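Local structure of ORF98 PTP-2 (Cydia pomonella granulosis virus, 6I28) at residues A[48-53]-A[64-69]; A[9-14]-A[31-36]; A[80-85]-A[115-120]. The protein probably acts as a dual-specificity protein phosphatase, removing phosphate from phosphotyrosine and from phosphoserine or phosphothreonine in proteins. All blocks are in the same frame, centred on the assembly; numbering follows the deposited sequence.

Contact 1 of 3, residues A[48-53]-A[64-69]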
loop_
_atom_site.group_PDB
_atom_site.type_symbol
_atom_site.label_atom_id
_atom_site.label_comp_id
_atom_site.label_asym_id
_atom_site.label_seq_id
_atom_site.Cartn_x
_atom_site.Cartn_y
_atom_site.Cartn_z
ATOM N N SER A 48 3.382 -11.525 10.659
ATOM C CA SER A 48 4.571 -12.225 11.120
ATOM C C SER A 48 5.516 -11.233 11.794
ATOM O O SER A 48 5.209 -10.046 11.933
ATOM C CB SER A 48 5.248 -12.953 9.956
ATOM O OG SER A 48 5.632 -12.101 8.881
ATOM N N ASP A 49 6.681 -11.718 12.217
ATOM C CA ASP A 49 7.652 -10.879 12.909
ATOM C C ASP A 49 8.359 -9.949 11.926
ATOM O O ASP A 49 8.922 -10.418 10.930
ATOM C CB ASP A 49 8.682 -11.760 13.609
ATOM C CG ASP A 49 9.516 -11.004 14.626
ATOM O OD1 ASP A 49 9.405 -9.755 14.706
ATOM O OD2 ASP A 49 10.290 -11.683 15.346
ATOM N N VAL A 50 8.337 -8.631 12.216
ATOM C CA VAL A 50 8.958 -7.662 11.316
ATOM C C VAL A 50 10.404 -7.280 11.667
ATOM O O VAL A 50 11.133 -6.778 10.794
ATOM C CB VAL A 50 8.146 -6.351 11.250
ATOM C CG1 VAL A 50 8.484 -5.414 12.415
ATOM C CG2 VAL A 50 8.382 -5.616 9.914
ATOM N N ALA A 51 10.844 -7.520 12.910
ATOM C CA ALA A 51 12.177 -7.083 13.317
ATOM C C ALA A 51 13.286 -7.624 12.419
ATOM O O ALA A 51 14.256 -6.888 12.153
ATOM C CB ALA A 51 12.421 -7.497 14.774
ATOM N N PRO A 52 13.213 -8.853 11.927
ATOM C CA PRO A 52 14.250 -9.324 10.991
ATOM C C PRO A 52 14.251 -8.562 9.688
ATOM O O PRO A 52 15.323 -8.327 9.104
ATOM C CB PRO A 52 13.874 -10.793 10.759
ATOM C CG PRO A 52 13.061 -11.175 12.031
ATOM C CD PRO A 52 12.323 -9.930 12.402
ATOM N N ILE A 53 13.074 -8.204 9.178
ATOM C CA ILE A 53 13.033 -7.422 7.950
ATOM C C ILE A 53 13.621 -6.042 8.202
ATOM O O ILE A 53 14.406 -5.537 7.400
ATOM C CB ILE A 53 11.605 -7.326 7.395
ATOM C CG1 ILE A 53 11.060 -8.719 7.121
ATOM C CG2 ILE A 53 11.614 -6.543 6.114
ATOM C CD1 ILE A 53 9.632 -8.707 6.682
ATOM N N HIS A 64 11.064 3.026 7.803
ATOM C CA HIS A 64 10.475 1.687 7.776
ATOM C C HIS A 64 9.362 1.637 8.809
ATOM O O HIS A 64 9.620 1.747 10.011
ATOM C CB HIS A 64 11.518 0.616 8.042
ATOM C CG HIS A 64 11.045 -0.764 7.728
ATOM N ND1 HIS A 64 11.907 -1.829 7.565
ATOM C CD2 HIS A 64 9.795 -1.250 7.539
ATOM C CE1 HIS A 64 11.197 -2.908 7.281
ATOM N NE2 HIS A 64 9.915 -2.582 7.261
ATOM N N LEU A 65 8.138 1.535 8.330
ATOM C CA LEU A 65 6.918 1.476 9.105
ATOM C C LEU A 65 6.317 0.081 9.035
ATOM O O LEU A 65 6.201 -0.498 7.959
ATOM C CB LEU A 65 5.901 2.466 8.545
ATOM C CG LEU A 65 4.539 2.613 9.233
ATOM C CD1 LEU A 65 4.853 2.980 10.667
ATOM C CD2 LEU A 65 3.645 3.658 8.618
ATOM N N HIS A 66 5.846 -0.403 10.161
ATOM C CA HIS A 66 5.174 -1.688 10.291
ATOM C C HIS A 66 3.810 -1.474 10.925
ATOM O O HIS A 66 3.707 -0.810 11.954
ATOM C CB HIS A 66 6.005 -2.644 11.178
ATOM C CG HIS A 66 5.290 -3.903 11.555
ATOM N ND1 HIS A 66 5.168 -4.336 12.861
ATOM C CD2 HIS A 66 4.637 -4.817 10.797
ATOM C CE1 HIS A 66 4.485 -5.467 12.895
ATOM N NE2 HIS A 66 4.141 -5.772 11.655
ATOM N N VAL A 67 2.770 -2.071 10.346
ATOM C CA VAL A 67 1.497 -2.258 11.023
ATOM C C VAL A 67 1.208 -3.759 11.078
ATOM O O VAL A 67 1.129 -4.415 10.026
ATOM C CB VAL A 67 0.331 -1.528 10.320
ATOM C CG1 VAL A 67 -0.960 -1.873 11.031
ATOM C CG2 VAL A 67 0.526 -0.030 10.311
ATOM N N HIS A 68 1.046 -4.295 12.281
ATOM C CA HIS A 68 0.628 -5.673 12.442
ATOM C C HIS A 68 -0.842 -5.815 12.072
ATOM O O HIS A 68 -1.717 -5.260 12.756
ATOM C CB HIS A 68 0.829 -6.106 13.884
ATOM C CG HIS A 68 0.495 -7.537 14.131
ATOM N ND1 HIS A 68 -0.795 -7.972 14.384
ATOM C CD2 HIS A 68 1.286 -8.633 14.193
ATOM C CE1 HIS A 68 -0.783 -9.277 14.579
ATOM N NE2 HIS A 68 0.468 -9.699 14.485
ATOM N N CYS A 69 -1.127 -6.560 11.011
ATOM C CA CYS A 69 -2.507 -6.719 10.571
ATOM C C CYS A 69 -2.638 -8.035 9.826
ATOM O O CYS A 69 -1.733 -8.450 9.103
ATOM C CB CYS A 69 -2.992 -5.592 9.646
ATOM S SG CYS A 69 -1.830 -5.218 8.249
#
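NE2 of H64 is hydrogen-bonded to OG of S44 on the adjacent strand 41-46, which fixes the turn of the H64 imidazole while V50 and I53 pack against it. The contact belongs to the beta-alpha-beta unit made by strand 41-46, helix 51-57 and strand 64-68, the last being an edge strand of the mixed central sheet of this phosphatase fold. Alternate strand residues, H64 and H66, turn toward the helix start, whereas L65 and V67 pack against helix 82-95 behind the sheet.

I53 reaches H64 at its edge: CG2 lies in the plane of the ring, 3.8 Å from H64 CE1, and the two side chains meet at about a right angle. V50 takes the other histidine face-on. Its CB stands 3.8 Å from the centroid of the H66 ring and only 9° off the ring normal, a CH-pi contact that suits a beta-branched residue because both methyls can then spread over the imidazole. With chi1 at 83°, CG1 lies between the V50 backbone N and C, which brings it within 3.5 Å of H66 ND1; CG2 rests 3.9 Å from H66 CD2. The opposite face of H66 carries the backbone N of H68, 3.5 Å above the plane and displaced toward the rim. Flanked in this way, the ring can also direct NE2 into a weak hydrogen bond with O of I46.

Before the helix, D49 forms an Asx turn suited to its short carboxylate. A51 N donates to D49 OD1 over 3.2 Å at an N-H...O angle of 157°, approaching from above the carboxylate plane.

Contact 2 of 3, residues A[9-14]-A[31-36]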
loop_
_atom_site.group_PDB
_atom_site.type_symbol
_atom_site.label_atom_id
_atom_site.label_comp_id
_atom_site.label_asym_id
_atom_site.label_seq_id
_atom_site.Cartn_x
_atom_site.Cartn_y
_atom_site.Cartn_z
ATOM N N TYR A 9 13.181 -10.873 -6.107
ATOM C CA TYR A 9 12.160 -10.567 -5.114
ATOM C C TYR A 9 10.914 -10.100 -5.865
ATOM O O TYR A 9 11.003 -9.325 -6.815
ATOM C CB TYR A 9 12.680 -9.530 -4.112
ATOM C CG TYR A 9 11.618 -8.929 -3.241
ATOM C CD1 TYR A 9 10.999 -9.651 -2.235
ATOM C CD2 TYR A 9 11.225 -7.629 -3.443
ATOM C CE1 TYR A 9 9.989 -9.049 -1.454
ATOM C CE2 TYR A 9 10.222 -7.047 -2.720
ATOM C CZ TYR A 9 9.608 -7.742 -1.707
ATOM O OH TYR A 9 8.596 -7.137 -0.963
ATOM N N ASP A 10 9.755 -10.614 -5.459
ATOM C CA ASP A 10 8.515 -10.410 -6.195
ATOM C C ASP A 10 7.856 -9.133 -5.692
ATOM O O ASP A 10 7.075 -9.123 -4.708
ATOM C CB ASP A 10 7.591 -11.615 -6.062
ATOM C CG ASP A 10 6.178 -11.308 -6.530
ATOM O OD1 ASP A 10 6.037 -10.754 -7.652
ATOM O OD2 ASP A 10 5.218 -11.586 -5.757
ATOM N N ALA A 11 8.164 -8.048 -6.399
ATOM C CA ALA A 11 7.531 -6.757 -6.239
ATOM C C ALA A 11 7.496 -6.053 -7.592
ATOM O O ALA A 11 8.346 -6.278 -8.462
ATOM C CB ALA A 11 8.275 -5.932 -5.201
ATOM N N THR A 12 6.534 -5.158 -7.734
ATOM C CA THR A 12 6.239 -4.507 -8.995
ATOM C C THR A 12 6.159 -2.993 -8.807
ATOM O O THR A 12 5.559 -2.511 -7.833
ATOM C CB THR A 12 4.920 -5.029 -9.546
ATOM O OG1 THR A 12 4.857 -6.452 -9.426
ATOM C CG2 THR A 12 4.766 -4.629 -10.988
ATOM N N ARG A 13 6.776 -2.246 -9.719
ATOM C CA ARG A 13 6.578 -0.806 -9.722
ATOM C C ARG A 13 5.170 -0.499 -10.184
ATOM O O ARG A 13 4.778 -0.910 -11.289
ATOM C CB ARG A 13 7.579 -0.079 -10.619
ATOM C CG ARG A 13 7.396 1.460 -10.497
ATOM C CD ARG A 13 8.365 2.272 -11.369
ATOM N NE ARG A 13 9.725 2.403 -10.818
ATOM C CZ ARG A 13 10.055 3.250 -9.853
ATOM N NH1 ARG A 13 9.141 4.027 -9.310
ATOM N NH2 ARG A 13 11.304 3.338 -9.444
ATOM N N ILE A 14 4.412 0.215 -9.357
ATOM C CA ILE A 14 3.037 0.594 -9.696
ATOM C C ILE A 14 2.971 1.962 -10.390
ATOM O O ILE A 14 2.237 2.146 -11.369
ATOM C CB ILE A 14 2.171 0.581 -8.408
ATOM C CG1 ILE A 14 2.166 -0.795 -7.737
ATOM C CG2 ILE A 14 0.718 1.012 -8.706
ATOM C CD1 ILE A 14 1.800 -1.937 -8.714
ATOM N N ARG A 31 16.308 -7.002 0.219
ATOM C CA ARG A 31 17.277 -5.922 0.356
ATOM C C ARG A 31 17.892 -5.563 -0.988
ATOM O O ARG A 31 18.025 -4.380 -1.315
ATOM C CB ARG A 31 18.336 -6.336 1.382
ATOM C CG ARG A 31 19.440 -5.313 1.600
ATOM C CD ARG A 31 20.512 -5.864 2.550
ATOM N NE ARG A 31 21.760 -5.112 2.509
ATOM C CZ ARG A 31 22.031 -4.057 3.274
ATOM N NH1 ARG A 31 21.142 -3.617 4.155
ATOM N NH2 ARG A 31 23.216 -3.448 3.163
ATOM N N HIS A 32 18.235 -6.562 -1.797
ATOM C CA HIS A 32 18.784 -6.307 -3.127
ATOM C C HIS A 32 17.813 -5.513 -3.994
ATOM O O HIS A 32 18.212 -4.573 -4.679
ATOM C CB HIS A 32 19.121 -7.630 -3.787
ATOM C CG HIS A 32 19.812 -7.505 -5.107
ATOM N ND1 HIS A 32 19.156 -7.679 -6.311
ATOM C CD2 HIS A 32 21.108 -7.269 -5.420
ATOM C CE1 HIS A 32 20.019 -7.557 -7.306
ATOM N NE2 HIS A 32 21.209 -7.307 -6.793
ATOM N N PHE A 33 16.522 -5.849 -3.941
ATOM C CA PHE A 33 15.518 -5.117 -4.713
ATOM C C PHE A 33 15.387 -3.673 -4.236
ATOM O O PHE A 33 15.345 -2.732 -5.049
ATOM C CB PHE A 33 14.188 -5.835 -4.622
ATOM C CG PHE A 33 13.093 -5.171 -5.397
ATOM C CD1 PHE A 33 12.409 -4.058 -4.890
ATOM C CD2 PHE A 33 12.750 -5.655 -6.656
ATOM C CE1 PHE A 33 11.404 -3.456 -5.612
ATOM C CE2 PHE A 33 11.758 -5.065 -7.370
ATOM C CZ PHE A 33 11.068 -3.946 -6.850
ATOM N N VAL A 34 15.309 -3.482 -2.922
ATOM C CA VAL A 34 15.165 -2.145 -2.359
ATOM C C VAL A 34 16.334 -1.258 -2.778
ATOM O O VAL A 34 16.137 -0.110 -3.213
ATOM C CB VAL A 34 15.063 -2.250 -0.823
ATOM C CG1 VAL A 34 15.355 -0.935 -0.186
ATOM C CG2 VAL A 34 13.712 -2.799 -0.412
ATOM N N ARG A 35 17.570 -1.749 -2.583
ATOM C CA ARG A 35 18.752 -0.929 -2.873
ATOM C C ARG A 35 18.938 -0.714 -4.367
ATOM O O ARG A 35 19.258 0.398 -4.797
ATOM C CB ARG A 35 19.998 -1.555 -2.236
ATOM C CG ARG A 35 19.939 -1.497 -0.708
ATOM C CD ARG A 35 20.957 -2.413 -0.059
ATOM N NE ARG A 35 22.300 -1.853 -0.143
ATOM C CZ ARG A 35 22.847 -1.065 0.774
ATOM N NH1 ARG A 35 22.165 -0.737 1.866
ATOM N NH2 ARG A 35 24.079 -0.617 0.599
ATOM N N GLN A 36 18.726 -1.751 -5.181
ATOM C CA GLN A 36 18.885 -1.605 -6.636
ATOM C C GLN A 36 17.923 -0.564 -7.205
ATOM O O GLN A 36 18.284 0.188 -8.117
ATOM C CB GLN A 36 18.646 -2.952 -7.320
ATOM C CG GLN A 36 19.157 -3.043 -8.738
ATOM C CD GLN A 36 19.498 -4.482 -9.167
ATOM O OE1 GLN A 36 20.669 -4.891 -9.178
ATOM N NE2 GLN A 36 18.480 -5.236 -9.519
#
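The ring of F33 receives two groups on one face: the edge of the Y9 ring near its CG end and the methyl of A11 near its far end. They join edge strand 11-13 of the mixed sheet, and the residues just before it, to helix 27-36, which packs across that sheet in the dual-specificity phosphatase fold. The two aromatic rings form a T-shaped (edge-to-face) pair, with centroids 5.5 Å apart and planes at 68°. Y9 CD2 does the touching, 3.7 Å from F33 CG, and F33 CB lies equally close to that carbon.

A11 adds a CH-pi contact on the same face. Its CB lies 3.8 Å above the phenyl plane, offset toward the rim, and is likewise 3.8 Å from F33 CZ. A small methyl suits this place because the F33 ring lies so close to the strand that it also meets the A11 carbonyl. Phenylalanine bridges the gap with a flat, wholly apolar surface. F33 CG is anti to the backbone N (chi1 -179°), an extended placement that carries the ring from the helix to the strand. F19, on strand 18-21, also meets the F33 ring with the planes roughly perpendicular.

Tyrosine suits the buried position of Y9 because its ring gives F33 an apolar edge while its OH is hydrogen-bonded to O of G22. D10 forms a salt bridge with R138, so both residues leading into strand 11-13 are anchored. Beside the phenyl rim, the carbonyl oxygen of A11 lies 3.8 Å from F33 CE2.

Contact 3 of 3, residues A[80-85]-A[115-120]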
loop_
_atom_site.group_PDB
_atom_site.type_symbol
_atom_site.label_atom_id
_atom_site.label_comp_id
_atom_site.label_asym_id
_atom_site.label_seq_id
_atom_site.Cartn_x
_atom_site.Cartn_y
_atom_site.Cartn_z
ATOM N N ASP A 80 -8.190 0.278 10.776
ATOM C CA ASP A 80 -7.949 1.140 11.917
ATOM C C ASP A 80 -6.804 2.113 11.670
ATOM O O ASP A 80 -6.763 3.184 12.293
ATOM C CB ASP A 80 -7.612 0.298 13.121
ATOM C CG ASP A 80 -8.834 -0.354 13.739
ATOM O OD1 ASP A 80 -10.013 -0.016 13.397
ATOM O OD2 ASP A 80 -8.607 -1.251 14.587
ATOM N N ASN A 81 -5.824 1.728 10.839
ATOM C CA ASN A 81 -4.607 2.487 10.591
ATOM C C ASN A 81 -4.580 3.145 9.214
ATOM O O ASN A 81 -3.563 3.703 8.819
ATOM C CB ASN A 81 -3.431 1.539 10.763
ATOM C CG ASN A 81 -3.138 1.244 12.202
ATOM O OD1 ASN A 81 -2.453 2.025 12.853
ATOM N ND2 ASN A 81 -3.674 0.127 12.729
ATOM N N LEU A 82 -5.694 3.094 8.461
ATOM C CA LEU A 82 -5.646 3.582 7.089
ATOM C C LEU A 82 -5.256 5.050 7.005
ATOM O O LEU A 82 -4.401 5.410 6.189
ATOM C CB LEU A 82 -6.983 3.353 6.414
ATOM C CG LEU A 82 -7.003 3.405 4.910
ATOM C CD1 LEU A 82 -6.096 2.351 4.268
ATOM C CD2 LEU A 82 -8.439 3.268 4.435
ATOM N N GLU A 83 -5.772 5.883 7.905
ATOM C CA GLU A 83 -5.463 7.318 7.871
ATOM C C GLU A 83 -3.995 7.571 8.189
ATOM O O GLU A 83 -3.310 8.273 7.438
ATOM C CB GLU A 83 -6.350 8.092 8.830
ATOM C CG GLU A 83 -6.091 9.576 8.757
ATOM C CD GLU A 83 -6.628 10.217 7.504
ATOM O OE1 GLU A 83 -7.451 9.569 6.823
ATOM O OE2 GLU A 83 -6.224 11.379 7.215
ATOM N N MET A 84 -3.478 6.965 9.254
ATOM C CA MET A 84 -2.061 7.087 9.585
ATOM C C MET A 84 -1.190 6.584 8.434
ATOM O O MET A 84 -0.234 7.243 8.008
ATOM C CB MET A 84 -1.774 6.313 10.885
ATOM C CG MET A 84 -0.335 6.375 11.389
ATOM S SD MET A 84 0.729 5.189 10.488
ATOM C CE MET A 84 0.213 3.629 11.226
ATOM N N LEU A 85 -1.562 5.461 7.823
ATOM C CA LEU A 85 -0.760 4.933 6.732
ATOM C C LEU A 85 -0.768 5.877 5.538
ATOM O O LEU A 85 0.260 6.125 4.911
ATOM C CB LEU A 85 -1.301 3.569 6.324
ATOM C CG LEU A 85 -0.921 2.442 7.307
ATOM C CD1 LEU A 85 -1.801 1.244 7.055
ATOM C CD2 LEU A 85 0.592 2.065 7.185
ATOM N N ALA A 115 -2.064 0.540 -1.477
ATOM C CA ALA A 115 -1.655 1.206 -2.713
ATOM C C ALA A 115 -2.859 1.756 -3.456
ATOM O O ALA A 115 -2.853 2.925 -3.891
ATOM C CB ALA A 115 -0.867 0.240 -3.575
ATOM N N ILE A 116 -3.927 0.966 -3.551
ATOM C CA ILE A 116 -5.118 1.384 -4.280
ATOM C C ILE A 116 -5.723 2.585 -3.584
ATOM O O ILE A 116 -6.140 3.543 -4.229
ATOM C CB ILE A 116 -6.115 0.214 -4.403
ATOM C CG1 ILE A 116 -5.614 -0.876 -5.366
ATOM C CG2 ILE A 116 -7.531 0.712 -4.844
ATOM C CD1 ILE A 116 -6.522 -2.122 -5.524
ATOM N N TYR A 117 -5.742 2.572 -2.253
ATOM C CA TYR A 117 -6.347 3.667 -1.511
ATOM C C TYR A 117 -5.529 4.946 -1.661
ATOM O O TYR A 117 -6.091 6.040 -1.855
ATOM C CB TYR A 117 -6.433 3.315 -0.029
ATOM C CG TYR A 117 -7.024 4.454 0.805
ATOM C CD1 TYR A 117 -8.253 4.952 0.566
ATOM C CD2 TYR A 117 -6.303 5.019 1.830
ATOM C CE1 TYR A 117 -8.811 5.996 1.334
ATOM C CE2 TYR A 117 -6.793 6.054 2.616
ATOM C CZ TYR A 117 -8.044 6.558 2.371
ATOM O OH TYR A 117 -8.581 7.589 3.125
ATOM N N TYR A 118 -4.198 4.838 -1.574
ATOM C CA TYR A 118 -3.376 5.981 -1.870
ATOM C C TYR A 118 -3.660 6.581 -3.221
ATOM O O TYR A 118 -3.768 7.802 -3.330
ATOM C CB TYR A 118 -1.890 5.646 -1.723
ATOM C CG TYR A 118 -1.019 6.837 -1.902
ATOM C CD1 TYR A 118 -0.826 7.699 -0.832
ATOM C CD2 TYR A 118 -0.436 7.179 -3.131
ATOM C CE1 TYR A 118 -0.078 8.811 -0.945
ATOM C CE2 TYR A 118 0.383 8.331 -3.224
ATOM C CZ TYR A 118 0.519 9.151 -2.122
ATOM O OH TYR A 118 1.267 10.310 -2.132
ATOM N N ILE A 119 -3.898 5.749 -4.259
ATOM C CA ILE A 119 -4.188 6.288 -5.583
ATOM C C ILE A 119 -5.603 6.860 -5.671
ATOM O O ILE A 119 -5.808 7.912 -6.279
ATOM C CB ILE A 119 -3.915 5.152 -6.606
ATOM C CG1 ILE A 119 -2.388 4.874 -6.679
ATOM C CG2 ILE A 119 -4.500 5.466 -7.995
ATOM C CD1 ILE A 119 -2.013 3.775 -7.618
ATOM N N MET A 120 -6.591 6.187 -5.048
ATOM C CA MET A 120 -7.937 6.717 -4.960
ATOM C C MET A 120 -7.956 8.095 -4.335
ATOM O O MET A 120 -8.558 9.020 -4.877
ATOM C CB MET A 120 -8.835 5.792 -4.130
ATOM C CG MET A 120 -9.071 4.437 -4.684
ATOM S SD MET A 120 -9.935 3.379 -3.521
ATOM C CE MET A 120 -11.339 4.392 -3.103
HETATM O O HOH W 1 -8.264 7.136 5.767
#
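Y117 meets L82 with its ring and is linked to E83 through a water at its hydroxyl. From its CB, which points toward the other helix, the chain continues to CG, anti to the backbone N at chi1 178°, holding the whole ring out from helix 110-123. Y117 CG has L82 CD2 at 4.1 Å. Along one side of the ring the packing is tighter, with CD2 and CE2 of Y117 each 3.5 Å from L82 CG. L82 CD2 sits almost over the ring centre, 3.7 Å from the centroid and 12° off the normal, a CH-pi contact. Its other methyl, CD1, comes down at 3.6 Å from Y117 CD2. Y117 CZ still has L82 CD2 at 3.9 Å. A leucine suits this spot because its forked end spreads over an aromatic face.

These residues join the first turn of helix 82-95 to helix 110-123, which follows the P-loop of the phosphatase signature; both helices belong to the layer on one side of the central sheet. Neighbouring Y118 packs on helix 82-95 as well, its ring meeting that of F86.

At the end of the tyrosine the surroundings become polar. Y117 OH is hydrogen-bonded to NH1 of R121 and to OXT of E168, the C-terminal residue, and accepts from a water at 2.7 Å. The same water donates to E83 OE1 over 2.8 Å, bridging the two helices. E83 is exposed, and its flexible chain bends at chi2 (73°) to bring its carboxylate round; OE1 also forms a salt bridge with NH1 of R121.

From the N terminus, contact 2 closes first, bringing helix 27-36 back against strand 11-13 after the chain has passed through strand 18-21. Contact 1 then closes the short connection from strand 41-46 through helix 51-57 to strand 64-68. Contact 3 comes last, joining helices 82-95 and 110-123, between which the chain passes through strand 100-103. The three loops follow in series, none nested and none crossing. Contacts 1 and 2 reach the same sheet, at its two edge strands, without touching. Contact 3 meets both: L85 packs on L65 and V67, and I119 on I14. Helices 27-36 and 51-57 line one face of the sheet, with 82-95 and 110-123 on the other.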